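Ribosomal protein S2-related protein (Deinococcus radiodurans, PDB 2JH3) binds a 4Fe-4S iron-sulfur cluster and may act as a sirohydrochlorin ferrochelatase. Local coordinates at residues R343-W348 against C425-L430; T416-V421 against T455-A460; R385-T390 against G447-E452. All coordinates share one frame; numbering follows the deposited sequence.

Contact 1 (R343-W348 against C425-L430). With SF4 (iron/sulfur cluster), chain E.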
loop_
_atom_site.group_PDB
_atom_site.type_symbol
_atom_site.label_atom_id
_atom_site.label_comp_id
_atom_site.label_asym_id
_atom_site.label_seq_id
_atom_site.Cartn_x
_atom_site.Cartn_y
_atom_site.Cartn_z
ATOM N N ARG A 343 7.180 -9.280 -1.994
ATOM C CA ARG A 343 7.303 -8.133 -2.880
ATOM C C ARG A 343 7.814 -8.496 -4.281
ATOM O O ARG A 343 9.033 -8.384 -4.541
ATOM C CB ARG A 343 8.316 -7.200 -2.226
ATOM C CG ARG A 343 7.880 -6.664 -0.836
ATOM C CD ARG A 343 8.876 -5.686 -0.178
ATOM N NE ARG A 343 9.004 -4.463 -0.981
ATOM C CZ ARG A 343 10.059 -4.063 -1.684
ATOM N NH1 ARG A 343 11.166 -4.757 -1.692
ATOM N NH2 ARG A 343 9.953 -2.934 -2.437
ATOM N N PRO A 344 6.909 -8.919 -5.195
ATOM C CA PRO A 344 7.339 -9.335 -6.538
ATOM C C PRO A 344 7.851 -8.202 -7.397
ATOM O O PRO A 344 8.720 -8.391 -8.248
ATOM C CB PRO A 344 6.093 -9.968 -7.099
ATOM C CG PRO A 344 4.996 -9.336 -6.430
ATOM C CD PRO A 344 5.444 -9.028 -5.061
ATOM N N ILE A 345 7.359 -6.982 -7.123
ATOM C CA ILE A 345 7.804 -5.797 -7.768
ATOM C C ILE A 345 8.540 -4.931 -6.749
ATOM O O ILE A 345 7.923 -4.364 -5.852
ATOM C CB ILE A 345 6.600 -4.981 -8.394
ATOM C CG1 ILE A 345 5.736 -5.824 -9.333
ATOM C CG2 ILE A 345 7.156 -3.784 -9.112
ATOM C CD1 ILE A 345 6.433 -6.497 -10.501
ATOM N N ARG A 346 9.875 -4.840 -6.891
ATOM C CA ARG A 346 10.725 -4.339 -5.809
ATOM C C ARG A 346 10.740 -2.829 -5.745
ATOM O O ARG A 346 11.230 -2.263 -4.801
ATOM C CB ARG A 346 12.138 -4.953 -5.958
ATOM C CG ARG A 346 12.234 -6.367 -5.328
ATOM C CD ARG A 346 13.519 -7.127 -5.573
ATOM N NE ARG A 346 13.723 -8.149 -4.550
ATOM C CZ ARG A 346 14.184 -7.952 -3.330
ATOM N NH1 ARG A 346 14.272 -8.987 -2.510
ATOM N NH2 ARG A 346 14.713 -6.783 -2.953
ATOM N N THR A 347 10.275 -2.152 -6.790
ATOM C CA THR A 347 10.074 -0.695 -6.764
ATOM C C THR A 347 8.753 -0.207 -6.082
ATOM O O THR A 347 8.482 0.965 -6.082
ATOM C CB THR A 347 10.104 -0.112 -8.138
ATOM O OG1 THR A 347 9.262 -0.838 -9.051
ATOM C CG2 THR A 347 11.524 -0.151 -8.656
ATOM N N TRP A 348 7.969 -1.128 -5.550
ATOM C CA TRP A 348 6.820 -0.754 -4.760
ATOM C C TRP A 348 7.284 -0.062 -3.502
ATOM O O TRP A 348 8.347 -0.385 -2.959
ATOM C CB TRP A 348 5.875 -1.953 -4.488
ATOM C CG TRP A 348 4.956 -2.140 -5.614
ATOM C CD1 TRP A 348 5.224 -1.873 -6.938
ATOM C CD2 TRP A 348 3.655 -2.690 -5.579
ATOM N NE1 TRP A 348 4.139 -2.160 -7.696
ATOM C CE2 TRP A 348 3.148 -2.631 -6.882
ATOM C CE3 TRP A 348 2.804 -3.094 -4.539
ATOM C CZ2 TRP A 348 1.856 -3.092 -7.209
ATOM C CZ3 TRP A 348 1.530 -3.503 -4.839
ATOM C CH2 TRP A 348 1.051 -3.487 -6.158
ATOM N N CYS A 425 3.693 1.994 -6.716
ATOM C CA CYS A 425 4.989 1.841 -7.320
ATOM C C CYS A 425 5.778 3.147 -7.327
ATOM O O CYS A 425 5.195 4.218 -7.537
ATOM C CB CYS A 425 4.799 1.385 -8.777
ATOM S SG CYS A 425 6.283 0.644 -9.510
ATOM N N LEU A 426 7.085 3.088 -7.159
ATOM C CA LEU A 426 7.963 4.274 -7.405
ATOM C C LEU A 426 8.073 4.764 -8.858
ATOM O O LEU A 426 8.434 5.926 -9.171
ATOM C CB LEU A 426 9.356 3.940 -6.920
ATOM C CG LEU A 426 9.864 4.230 -5.467
ATOM C CD1 LEU A 426 8.887 4.675 -4.513
ATOM C CD2 LEU A 426 10.883 3.189 -4.890
ATOM N N ARG A 427 7.877 3.842 -9.771
ATOM C CA ARG A 427 8.151 4.096 -11.175
ATOM C C ARG A 427 7.069 4.934 -11.831
ATOM O O ARG A 427 5.940 5.076 -11.289
ATOM C CB ARG A 427 8.306 2.760 -11.910
ATOM C CG ARG A 427 9.540 2.019 -11.542
ATOM C CD ARG A 427 9.640 0.774 -12.402
ATOM N NE ARG A 427 10.978 0.129 -12.500
ATOM C CZ ARG A 427 11.331 -1.082 -12.098
ATOM N NH1 ARG A 427 12.519 -1.557 -12.423
ATOM N NH2 ARG A 427 10.465 -1.889 -11.499
ATOM N N THR A 428 7.450 5.523 -12.971
ATOM C CA THR A 428 6.605 6.361 -13.847
ATOM C C THR A 428 6.422 5.610 -15.189
ATOM O O THR A 428 7.393 5.306 -15.869
ATOM C CB THR A 428 7.303 7.741 -14.139
ATOM O OG1 THR A 428 7.414 8.502 -12.916
ATOM C CG2 THR A 428 6.466 8.599 -15.095
ATOM N N ARG A 429 5.161 5.302 -15.503
ATOM C CA ARG A 429 4.773 4.483 -16.698
ATOM C C ARG A 429 4.933 5.204 -17.997
ATOM O O ARG A 429 4.006 5.756 -18.562
ATOM C CB ARG A 429 3.381 3.863 -16.497
ATOM C CG ARG A 429 2.258 4.807 -16.189
ATOM C CD ARG A 429 1.042 3.995 -15.742
ATOM N NE ARG A 429 -0.172 4.780 -15.445
ATOM C CZ ARG A 429 -0.405 5.361 -14.273
ATOM N NH1 ARG A 429 -1.550 5.987 -14.073
ATOM N NH2 ARG A 429 0.481 5.300 -13.268
ATOM N N LEU A 430 6.144 5.149 -18.520
ATOM C CA LEU A 430 6.491 5.750 -19.796
ATOM C C LEU A 430 5.642 5.196 -20.952
ATOM O O LEU A 430 5.321 5.893 -21.929
ATOM C CB LEU A 430 7.931 5.436 -20.087
ATOM C CG LEU A 430 9.023 6.464 -19.797
ATOM C CD1 LEU A 430 8.730 7.523 -18.745
ATOM C CD2 LEU A 430 10.362 5.765 -19.685
HETATM FE FE1 SF4 E . 5.403 -0.314 -14.071
HETATM FE FE2 SF4 E . 4.293 -2.356 -12.667
HETATM FE FE3 SF4 E . 5.356 -0.220 -11.394
HETATM FE FE4 SF4 E . 3.020 0.052 -12.785
HETATM S S1 SF4 E . 3.335 -1.262 -10.893
HETATM S S2 SF4 E . 4.802 1.512 -12.866
HETATM S S3 SF4 E . 3.410 -1.363 -14.583
HETATM S S4 SF4 E . 6.546 -1.782 -12.591
#
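The carbonyl oxygen of T347 accepts a hydrogen bond from the backbone N of L426 at 2.8 Å. The side chain of L426 folds over the same oxygen, with CB, CG and CD2 all close to it. Next to it, W348 and C425 form a single beta bridge. The T347 side chain points into the other segment, where it crosses R427 at about a right angle. Its OG1 is 2.9 Å from R427 NH2 and 3.4 Å from C425 SG. Its methyl CG2 sits over one face of the R427 guanidinium, off towards the rim. The extended chain of R427 from CG to NE carries that group past the cluster to E52, which forms a salt bridge with NH2. A leucine in place of R427 would probably cost E52 its salt bridge with this guanidinium and leave T347 CG2 without the flat group it packs on. C425 SG is anti to the backbone N (chi1 -161°), which turns it to the cluster, where it binds iron FE3 at 2.3 Å. The same sulfur accepts the backbone N of R427 at 3.6 Å. W348 lays one face near the backbone N of C425. Its indole edge meets the cluster, with NE1 3.4 Å from sulfide S1, and forms part of this protein's cluster pocket. In the second subunit, R353 hydrogen-bonds the carbonyl oxygen of L426. The backbone N-H to thiolate bond is characteristic of a cysteine-ligated 4Fe-4S site, here walled in part by a loop of the stabilising domain.

Contact 2 (T416-V421 against T455-A460); sequences TVAAQV and TVLLAA
V417 meets L457 and A460, and it is the first residue of 416-421 to touch the helix 455-460. Its CG1 is anti to the backbone N (chi1 179°) and reaches across to A460, lying 3.6 Å from the CB of that alanine. The same methyl is 3.9 Å from L457 CD1. A418 comes next. L457 CD1 rests against its backbone, 3.8 Å from A418 CA, while both methyls of the leucine lie near A418 CB. A419 and Q420 turn to other neighbours. The amide of Q420 makes weak hydrogen bonds to R341 and A339 of the second subunit. V421, one turn after V417, again points at the partner helix. Its CG2 lies 3.6 Å from A460 CB, so the alanine methyl rests against both valines, in the notch between their methyls. V421 CB also approaches L457 CD1, at 4.1 Å, and its CG1 makes a looser contact with V456 CG1, at 4.4 Å. L457 CD1 thus packs against V417, A418 and V421 together. The leucine takes the rotamer with CG anti to the backbone N (chi1 174°), and this swings its branched end towards the first helix. The contact is wholly apolar. The axes of the short segments approach to 9.8 Å and cross at a steep angle, with their N-to-C directions 130° apart. L457 also touches the cluster and W431, so the packing borders the 4Fe-4S pocket. Further along the helix 455-467, V461 and E464 extend the contact with V417. On other sides, L458 packs on helix 392-398 and V421 on W348, in a loop of the stabilising domain.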
loop_
_atom_site.group_PDB
_atom_site.type_symbol
_atom_site.label_atom_id
_atom_site.label_comp_id
_atom_site.label_asym_id
_atom_site.label_seq_id
_atom_site.Cartn_x
_atom_site.Cartn_y
_atom_site.Cartn_z
ATOM N N THR A 416 -7.581 2.905 -15.919
ATOM C CA THR A 416 -8.191 2.867 -14.629
ATOM C C THR A 416 -7.525 1.914 -13.642
ATOM O O THR A 416 -7.337 2.237 -12.433
ATOM C CB THR A 416 -9.678 2.465 -14.862
ATOM O OG1 THR A 416 -10.319 3.559 -15.566
ATOM C CG2 THR A 416 -10.335 2.229 -13.648
ATOM N N VAL A 417 -7.161 0.720 -14.136
ATOM C CA VAL A 417 -6.450 -0.249 -13.314
ATOM C C VAL A 417 -5.019 0.215 -13.034
ATOM O O VAL A 417 -4.601 0.130 -11.913
ATOM C CB VAL A 417 -6.446 -1.652 -13.981
ATOM C CG1 VAL A 417 -5.675 -2.691 -13.134
ATOM C CG2 VAL A 417 -7.880 -2.111 -14.211
ATOM N N ALA A 418 -4.319 0.737 -14.037
ATOM C CA ALA A 418 -2.968 1.206 -13.829
ATOM C C ALA A 418 -2.934 2.323 -12.792
ATOM O O ALA A 418 -2.046 2.334 -11.933
ATOM C CB ALA A 418 -2.382 1.619 -15.097
ATOM N N ALA A 419 -3.910 3.234 -12.775
ATOM C CA ALA A 419 -3.922 4.310 -11.745
ATOM C C ALA A 419 -3.999 3.717 -10.348
ATOM O O ALA A 419 -3.321 4.156 -9.414
ATOM C CB ALA A 419 -5.102 5.287 -11.959
ATOM N N GLN A 420 -4.747 2.633 -10.213
ATOM C CA GLN A 420 -4.920 1.969 -8.908
ATOM C C GLN A 420 -3.719 1.124 -8.514
ATOM O O GLN A 420 -3.273 1.185 -7.364
ATOM C CB GLN A 420 -6.174 1.122 -8.891
ATOM C CG GLN A 420 -7.509 1.913 -8.935
ATOM C CD GLN A 420 -7.658 3.087 -7.894
ATOM O OE1 GLN A 420 -7.551 2.883 -6.683
ATOM N NE2 GLN A 420 -7.883 4.347 -8.426
ATOM N N VAL A 421 -3.200 0.324 -9.440
ATOM C CA VAL A 421 -2.051 -0.559 -9.150
ATOM C C VAL A 421 -0.720 0.197 -9.045
ATOM O O VAL A 421 -0.007 0.096 -8.059
ATOM C CB VAL A 421 -1.907 -1.540 -10.271
ATOM C CG1 VAL A 421 -0.566 -2.335 -10.191
ATOM C CG2 VAL A 421 -3.062 -2.529 -10.157
ATOM N N THR A 455 4.031 -7.950 -14.529
ATOM C CA THR A 455 3.110 -9.089 -14.366
ATOM C C THR A 455 2.022 -8.803 -13.331
ATOM O O THR A 455 0.944 -9.317 -13.454
ATOM C CB THR A 455 3.793 -10.451 -14.042
ATOM O OG1 THR A 455 4.557 -10.305 -12.881
ATOM C CG2 THR A 455 4.702 -10.866 -15.207
ATOM N N VAL A 456 2.293 -7.937 -12.355
ATOM C CA VAL A 456 1.299 -7.629 -11.320
ATOM C C VAL A 456 0.149 -6.796 -11.926
ATOM O O VAL A 456 -1.058 -7.064 -11.643
ATOM C CB VAL A 456 1.941 -6.993 -10.097
ATOM C CG1 VAL A 456 0.885 -6.361 -9.144
ATOM C CG2 VAL A 456 2.745 -8.049 -9.299
ATOM N N LEU A 457 0.487 -5.828 -12.783
ATOM C CA LEU A 457 -0.510 -5.033 -13.465
ATOM C C LEU A 457 -1.299 -5.866 -14.484
ATOM O O LEU A 457 -2.523 -5.704 -14.578
ATOM C CB LEU A 457 0.134 -3.840 -14.202
ATOM C CG LEU A 457 -0.799 -2.996 -15.100
ATOM C CD1 LEU A 457 -1.965 -2.441 -14.251
ATOM C CD2 LEU A 457 -0.065 -1.816 -15.710
ATOM N N LEU A 458 -0.614 -6.764 -15.215
ATOM C CA LEU A 458 -1.317 -7.655 -16.170
ATOM C C LEU A 458 -2.351 -8.514 -15.438
ATOM O O LEU A 458 -3.480 -8.676 -15.885
ATOM C CB LEU A 458 -0.347 -8.578 -16.883
ATOM C CG LEU A 458 0.581 -7.914 -17.858
ATOM C CD1 LEU A 458 1.772 -8.758 -18.192
ATOM C CD2 LEU A 458 -0.144 -7.562 -19.114
ATOM N N ALA A 459 -1.981 -9.090 -14.316
ATOM C CA ALA A 459 -2.979 -9.880 -13.539
ATOM C C ALA A 459 -4.164 -9.051 -12.999
ATOM O O ALA A 459 -5.322 -9.518 -12.908
ATOM C CB ALA A 459 -2.247 -10.557 -12.380
ATOM N N ALA A 460 -3.886 -7.817 -12.610
ATOM C CA ALA A 460 -4.963 -6.904 -12.119
ATOM C C ALA A 460 -5.923 -6.540 -13.276
ATOM O O ALA A 460 -7.167 -6.441 -13.079
ATOM C CB ALA A 460 -4.351 -5.645 -11.494
#

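Contact 3 (R385-T390 against G447-E452); sequences RRLHWT and GLPCAE. With SF4 (iron/sulfur cluster), chain E.
The backbones of 387-390 and 449-452 run in roughly the same direction, 28° apart, and are joined by a hydrogen bond from T390 N to A451 O of 2.9 Å. The second segment carries strand 448-450, one of the two strands of a small parallel sheet, and with it the cluster ligand C450. The first is the loop between helices 375-383 and 392-398. T390 N lies almost on the extension of the A451 C=O bond. The same oxygen has a CA-H contact from W389, whose CA is 3.2 Å away, and W389 CB also lies close. A451 O is therefore approached by two successive residues of the loop. Before this point the contact is apolar. L387 has CG anti to its own N (chi1 177°), which sends CD2 to the ring of P449, 3.7 Å from its CB and only slightly farther from its CG. The same methyl touches A451 CB, and that methyl in turn lies near the carbonyl oxygen of H388. P449 is also covered by S379 and H382 of helix 375-383. At the other end, T390 and E452 cross. T390 meets the extended chain of the glutamate through CB and its methyl CG2, against CG, CD and OE2, and CG2 is 3.4 Å from E452 OE2. The charge of E452 is met by other residues. R56 forms a salt bridge with OE1, and R398 does so with OE2, which also bonds to T395. These partners probably keep E452 ionised and fix its rotation. C450 turns its side chain away from the loop, and its SG binds iron FE1 of the cluster at 2.3 Å.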
loop_
_atom_site.group_PDB
_atom_site.type_symbol
_atom_site.label_atom_id
_atom_site.label_comp_id
_atom_site.label_asym_id
_atom_site.label_seq_id
_atom_site.Cartn_x
_atom_site.Cartn_y
_atom_site.Cartn_z
ATOM N N ARG A 385 18.388 9.617 -22.849
ATOM C CA ARG A 385 17.324 9.717 -23.854
ATOM C C ARG A 385 17.222 8.480 -24.755
ATOM O O ARG A 385 16.941 8.566 -25.922
ATOM C CB ARG A 385 17.472 11.068 -24.657
ATOM C CG ARG A 385 17.337 12.341 -23.794
ATOM C CD ARG A 385 18.215 13.511 -24.299
ATOM N NE ARG A 385 17.922 13.941 -25.689
ATOM C CZ ARG A 385 17.908 15.204 -26.164
ATOM N NH1 ARG A 385 18.128 16.276 -25.397
ATOM N NH2 ARG A 385 17.638 15.419 -27.448
ATOM N N ARG A 386 17.439 7.296 -24.224
ATOM C CA ARG A 386 17.339 6.138 -25.098
ATOM C C ARG A 386 16.734 4.914 -24.430
ATOM O O ARG A 386 17.068 3.794 -24.771
ATOM C CB ARG A 386 18.727 5.802 -25.656
ATOM C CG ARG A 386 19.717 5.241 -24.659
ATOM C CD ARG A 386 21.111 5.624 -25.042
ATOM N NE ARG A 386 22.100 4.936 -24.227
ATOM C CZ ARG A 386 23.360 5.361 -24.063
ATOM N NH1 ARG A 386 23.823 6.504 -24.646
ATOM N NH2 ARG A 386 24.175 4.644 -23.291
ATOM N N LEU A 387 15.804 5.102 -23.518
ATOM C CA LEU A 387 15.169 3.951 -22.927
ATOM C C LEU A 387 14.029 3.540 -23.826
ATOM O O LEU A 387 13.146 4.342 -23.998
ATOM C CB LEU A 387 14.617 4.285 -21.517
ATOM C CG LEU A 387 13.856 3.135 -20.838
ATOM C CD1 LEU A 387 14.742 1.947 -20.631
ATOM C CD2 LEU A 387 13.285 3.516 -19.534
ATOM N N HIS A 388 14.002 2.318 -24.359
ATOM C CA HIS A 388 12.863 1.933 -25.218
ATOM C C HIS A 388 11.791 1.265 -24.411
ATOM O O HIS A 388 12.094 0.518 -23.475
ATOM C CB HIS A 388 13.276 1.086 -26.432
ATOM C CG HIS A 388 14.095 1.872 -27.424
ATOM N ND1 HIS A 388 13.715 3.126 -27.863
ATOM C CD2 HIS A 388 15.336 1.652 -27.934
ATOM C CE1 HIS A 388 14.672 3.626 -28.633
ATOM N NE2 HIS A 388 15.661 2.748 -28.703
ATOM N N TRP A 389 10.560 1.676 -24.665
ATOM C CA TRP A 389 9.464 1.251 -23.856
ATOM C C TRP A 389 8.646 0.385 -24.792
ATOM O O TRP A 389 8.781 0.477 -25.996
ATOM C CB TRP A 389 8.636 2.430 -23.211
ATOM C CG TRP A 389 8.330 3.496 -24.149
ATOM C CD1 TRP A 389 9.149 4.569 -24.466
ATOM C CD2 TRP A 389 7.176 3.600 -25.000
ATOM N NE1 TRP A 389 8.542 5.325 -25.458
ATOM C CE2 TRP A 389 7.334 4.767 -25.781
ATOM C CE3 TRP A 389 6.034 2.819 -25.183
ATOM C CZ2 TRP A 389 6.404 5.133 -26.748
ATOM C CZ3 TRP A 389 5.116 3.195 -26.089
ATOM C CH2 TRP A 389 5.268 4.346 -26.849
ATOM N N THR A 390 7.835 -0.478 -24.213
ATOM C CA THR A 390 6.968 -1.366 -24.975
ATOM C C THR A 390 5.506 -0.948 -24.728
ATOM O O THR A 390 5.067 -0.862 -23.600
ATOM C CB THR A 390 7.258 -2.784 -24.501
ATOM O OG1 THR A 390 8.696 -3.051 -24.647
ATOM C CG2 THR A 390 6.359 -3.847 -25.177
ATOM N N GLY A 447 12.514 9.296 -8.822
ATOM C CA GLY A 447 12.392 9.348 -10.285
ATOM C C GLY A 447 12.923 8.095 -10.901
ATOM O O GLY A 447 14.116 7.970 -11.070
ATOM N N LEU A 448 12.029 7.128 -11.170
ATOM C CA LEU A 448 12.429 5.875 -11.764
ATOM C C LEU A 448 11.536 5.566 -12.940
ATOM O O LEU A 448 10.353 5.671 -12.812
ATOM C CB LEU A 448 12.276 4.761 -10.742
ATOM C CG LEU A 448 13.147 4.648 -9.493
ATOM C CD1 LEU A 448 12.852 5.665 -8.485
ATOM C CD2 LEU A 448 12.869 3.350 -8.851
ATOM N N PRO A 449 12.097 5.234 -14.079
ATOM C CA PRO A 449 11.177 4.839 -15.198
ATOM C C PRO A 449 10.621 3.434 -15.202
ATOM O O PRO A 449 11.260 2.479 -14.745
ATOM C CB PRO A 449 12.048 5.044 -16.429
ATOM C CG PRO A 449 13.491 4.849 -15.940
ATOM C CD PRO A 449 13.523 5.274 -14.501
ATOM N N CYS A 450 9.413 3.302 -15.749
ATOM C CA CYS A 450 8.766 2.029 -16.023
ATOM C C CYS A 450 8.638 1.920 -17.545
ATOM O O CYS A 450 7.969 2.769 -18.184
ATOM C CB CYS A 450 7.388 1.866 -15.395
ATOM S SG CYS A 450 6.673 0.262 -15.853
ATOM N N ALA A 451 9.317 0.906 -18.126
ATOM C CA ALA A 451 9.408 0.796 -19.562
ATOM C C ALA A 451 8.339 -0.143 -20.121
ATOM O O ALA A 451 8.186 -0.242 -21.355
ATOM C CB ALA A 451 10.843 0.303 -19.964
ATOM N N GLU A 452 7.601 -0.848 -19.246
ATOM C CA GLU A 452 6.678 -1.900 -19.739
ATOM C C GLU A 452 5.764 -2.338 -18.574
ATOM O O GLU A 452 6.223 -2.452 -17.415
ATOM C CB GLU A 452 7.436 -3.128 -20.335
ATOM C CG GLU A 452 6.458 -4.076 -21.019
ATOM C CD GLU A 452 7.086 -5.212 -21.724
ATOM O OE1 GLU A 452 8.302 -5.373 -21.618
ATOM O OE2 GLU A 452 6.353 -5.900 -22.412
HETATM FE FE1 SF4 E . 5.403 -0.314 -14.071
HETATM FE FE2 SF4 E . 4.293 -2.356 -12.667
HETATM FE FE3 SF4 E . 5.356 -0.220 -11.394
HETATM FE FE4 SF4 E . 3.020 0.052 -12.785
HETATM S S1 SF4 E . 3.335 -1.262 -10.893
HETATM S S2 SF4 E . 4.802 1.512 -12.866
HETATM S S3 SF4 E . 3.410 -1.363 -14.583
HETATM S S4 SF4 E . 6.546 -1.782 -12.591
#

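The three contacts lie around one 4Fe-4S cluster. Contact 1 supplies C425 and contact 3 supplies C450; C422 and C454 complete the four ligands. Contacts 1 and 3 share the small parallel sheet. T428 O is 2.8 Å from C450 N, and T428 N is 2.9 Å from L448 O. Their centres are 12 Å apart. Contact 2 packs two helices beside the cluster, with its centre 11 Å from that of contact 1. I345 CG1 touches V456 CG2 at 3.7 Å, and W348 CZ2 approaches V421 O at 3.8 Å. Contacts 2 and 3 are 17 Å apart between centres and are joined through the chain, where C454 lies between E452 and T455.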